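Pectinesterase (PDB 4PMH) hydrolyses the methyl esters of pectin to release methanol and probably helps the rice weevil digest plant cell walls. Local coordinates at residues A[148-153]-A[177-182]. Sequence-based numbering, arbitrary orientation.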
loop_
_atom_site.group_PDB
_atom_site.type_symbol
_atom_site.label_atom_id
_atom_site.label_comp_id
_atom_site.label_asym_id
_atom_site.label_seq_id
_atom_site.Cartn_x
_atom_site.Cartn_y
_atom_site.Cartn_z
ATOM N N CYS A 148 -9.302 -8.775 -6.428
ATOM C CA CYS A 148 -10.484 -9.270 -5.700
ATOM C C CYS A 148 -10.154 -9.918 -4.336
ATOM O O CYS A 148 -11.048 -10.197 -3.523
ATOM C CB CYS A 148 -11.308 -10.239 -6.572
ATOM S SG CYS A 148 -12.229 -9.420 -7.905
ATOM N N SER A 149 -8.876 -10.144 -4.063
ATOM C CA SER A 149 -8.469 -10.645 -2.759
ATOM C C SER A 149 -8.573 -9.558 -1.665
ATOM O O SER A 149 -8.402 -9.865 -0.481
ATOM C CB SER A 149 -7.055 -11.209 -2.818
ATOM O OG SER A 149 -6.076 -10.172 -2.791
ATOM N N THR A 150 -8.862 -8.313 -2.065
ATOM C CA THR A 150 -8.751 -7.161 -1.163
ATOM C C THR A 150 -9.785 -7.200 -0.067
ATOM O O THR A 150 -10.973 -7.350 -0.348
ATOM C CB THR A 150 -8.883 -5.819 -1.913
ATOM O OG1 THR A 150 -7.820 -5.678 -2.861
ATOM C CG2 THR A 150 -8.822 -4.646 -0.935
ATOM N N VAL A 151 -9.336 -7.047 1.175
ATOM C CA VAL A 151 -10.247 -7.000 2.334
ATOM C C VAL A 151 -10.963 -5.637 2.477
ATOM O O VAL A 151 -12.179 -5.590 2.637
ATOM C CB VAL A 151 -9.516 -7.416 3.636
ATOM C CG1 VAL A 151 -10.369 -7.174 4.871
ATOM C CG2 VAL A 151 -9.081 -8.869 3.538
ATOM N N PHE A 152 -10.211 -4.548 2.364
ATOM C CA PHE A 152 -10.746 -3.181 2.412
ATOM C C PHE A 152 -10.373 -2.473 1.089
ATOM O O PHE A 152 -9.200 -2.202 0.823
ATOM C CB PHE A 152 -10.116 -2.485 3.616
ATOM C CG PHE A 152 -10.884 -1.311 4.167
ATOM C CD1 PHE A 152 -11.065 -0.151 3.417
ATOM C CD2 PHE A 152 -11.309 -1.316 5.492
ATOM C CE1 PHE A 152 -11.731 0.945 3.959
ATOM C CE2 PHE A 152 -11.957 -0.222 6.046
ATOM C CZ PHE A 152 -12.162 0.919 5.272
ATOM N N TRP A 153 -11.382 -2.169 0.264
ATOM C CA TRP A 153 -11.192 -1.747 -1.122
ATOM C C TRP A 153 -11.782 -0.342 -1.318
ATOM O O TRP A 153 -12.986 -0.162 -1.249
ATOM C CB TRP A 153 -11.892 -2.743 -2.048
ATOM C CG TRP A 153 -11.530 -2.641 -3.513
ATOM C CD1 TRP A 153 -10.961 -1.580 -4.168
ATOM C CD2 TRP A 153 -11.765 -3.642 -4.508
ATOM N NE1 TRP A 153 -10.807 -1.869 -5.502
ATOM C CE2 TRP A 153 -11.298 -3.130 -5.736
ATOM C CE3 TRP A 153 -12.304 -4.934 -4.472
ATOM C CZ2 TRP A 153 -11.345 -3.866 -6.912
ATOM C CZ3 TRP A 153 -12.367 -5.663 -5.646
ATOM C CH2 TRP A 153 -11.884 -5.133 -6.852
ATOM N N GLN A 177 -0.882 -14.434 -3.161
ATOM C CA GLN A 177 -1.006 -12.979 -3.013
ATOM C C GLN A 177 -2.299 -12.728 -2.259
ATOM O O GLN A 177 -3.283 -13.417 -2.507
ATOM C CB GLN A 177 -1.117 -12.286 -4.387
ATOM C CG GLN A 177 0.032 -12.542 -5.361
ATOM C CD GLN A 177 -0.087 -13.878 -6.099
ATOM O OE1 GLN A 177 -1.110 -14.558 -6.033
ATOM N NE2 GLN A 177 0.974 -14.256 -6.809
ATOM N N ALA A 178 -2.322 -11.751 -1.357
ATOM C CA ALA A 178 -3.534 -11.481 -0.581
ATOM C C ALA A 178 -3.525 -10.051 -0.042
ATOM O O ALA A 178 -2.779 -9.724 0.873
ATOM C CB ALA A 178 -3.668 -12.479 0.559
ATOM N N VAL A 179 -4.404 -9.225 -0.590
ATOM C CA VAL A 179 -4.387 -7.803 -0.326
ATOM C C VAL A 179 -5.226 -7.479 0.905
ATOM O O VAL A 179 -6.340 -7.949 1.052
ATOM C CB VAL A 179 -4.903 -6.979 -1.539
ATOM C CG1 VAL A 179 -4.951 -5.482 -1.202
ATOM C CG2 VAL A 179 -4.020 -7.217 -2.753
ATOM N N ALA A 180 -4.669 -6.651 1.772
ATOM C CA ALA A 180 -5.391 -6.162 2.939
ATOM C C ALA A 180 -6.110 -4.886 2.582
ATOM O O ALA A 180 -7.334 -4.842 2.631
ATOM C CB ALA A 180 -4.463 -5.949 4.129
ATOM N N LEU A 181 -5.351 -3.851 2.223
ATOM C CA LEU A 181 -5.912 -2.587 1.764
ATOM C C LEU A 181 -5.532 -2.326 0.304
ATOM O O LEU A 181 -4.366 -2.532 -0.108
ATOM C CB LEU A 181 -5.420 -1.439 2.654
ATOM C CG LEU A 181 -5.816 -0.014 2.310
ATOM C CD1 LEU A 181 -7.328 0.130 2.424
ATOM C CD2 LEU A 181 -5.139 1.046 3.179
ATOM N N GLN A 182 -6.520 -1.877 -0.473
ATOM C CA GLN A 182 -6.300 -1.398 -1.837
ATOM C C GLN A 182 -6.908 -0.019 -2.016
ATOM O O GLN A 182 -8.107 0.154 -1.781
ATOM C CB GLN A 182 -6.934 -2.318 -2.881
ATOM C CG GLN A 182 -6.753 -1.767 -4.292
ATOM C CD GLN A 182 -7.442 -2.563 -5.377
ATOM O OE1 GLN A 182 -7.569 -2.088 -6.515
ATOM N NE2 GLN A 182 -7.864 -3.779 -5.052
#
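Val-179 meets Ser-149 and Thr-150 through its backbone and its side chain. Its N donates to Ser-149 OG at 2.9 Å with a nearly straight N-H...O angle of 163°, the serine's first torsion setting that hydroxyl between its N and carbonyl carbon. Thr-146 O is the hydroxyl's second partner. The two Val-179 methyls divide between the neighbours, CG2 toward Ser-149 OG and CG1 3.3 Å from Thr-150 OG1. Val-179 O accepts from Val-151 N at 3.1 Å, the donor standing 36° out of the carbonyl plane, and also from Asn-168 ND2. Ala-180 O receives Phe-152 N at 2.9 Å, close to the C=O axis, plus a weak bond from Val-151 N. Leu-181 runs alongside Phe-152, its CD1 lying 3.9 Å from the ring's CD1. Gln-182 N reaches Phe-152 O at 3.0 Å; with the Phe-152 N to Ala-180 O bond it brackets Leu-181, and the two define the parallel bridge. With CG anti to its N and the chain extended beyond, the glutamine's amide lies beside the Trp-153 indole, the two planes 26° apart, NE2 3.5 Å above one ring face toward its rim. In its amide plane NE2 donates to Thr-150 OG1 at 2.9 Å, while OE1 is bound by Ser-206 OG, so both ends of this buried amide are held. Replacing Trp-153 by an alanine would probably strip the amide of its aromatic cover and open a gap beside Gln-182. Strands 152-154 and 181-183 are neighbours in a four-stranded parallel sheet between strands 80-82 and 202-204; segment 177-182 begins at Gln-177, a probable substrate-binding residue next to Gln-199 and Asp-200, probably the transition-state stabiliser and the proton donor, and such stacking of successive coils marks the right-handed parallel beta-helix of pectinesterases.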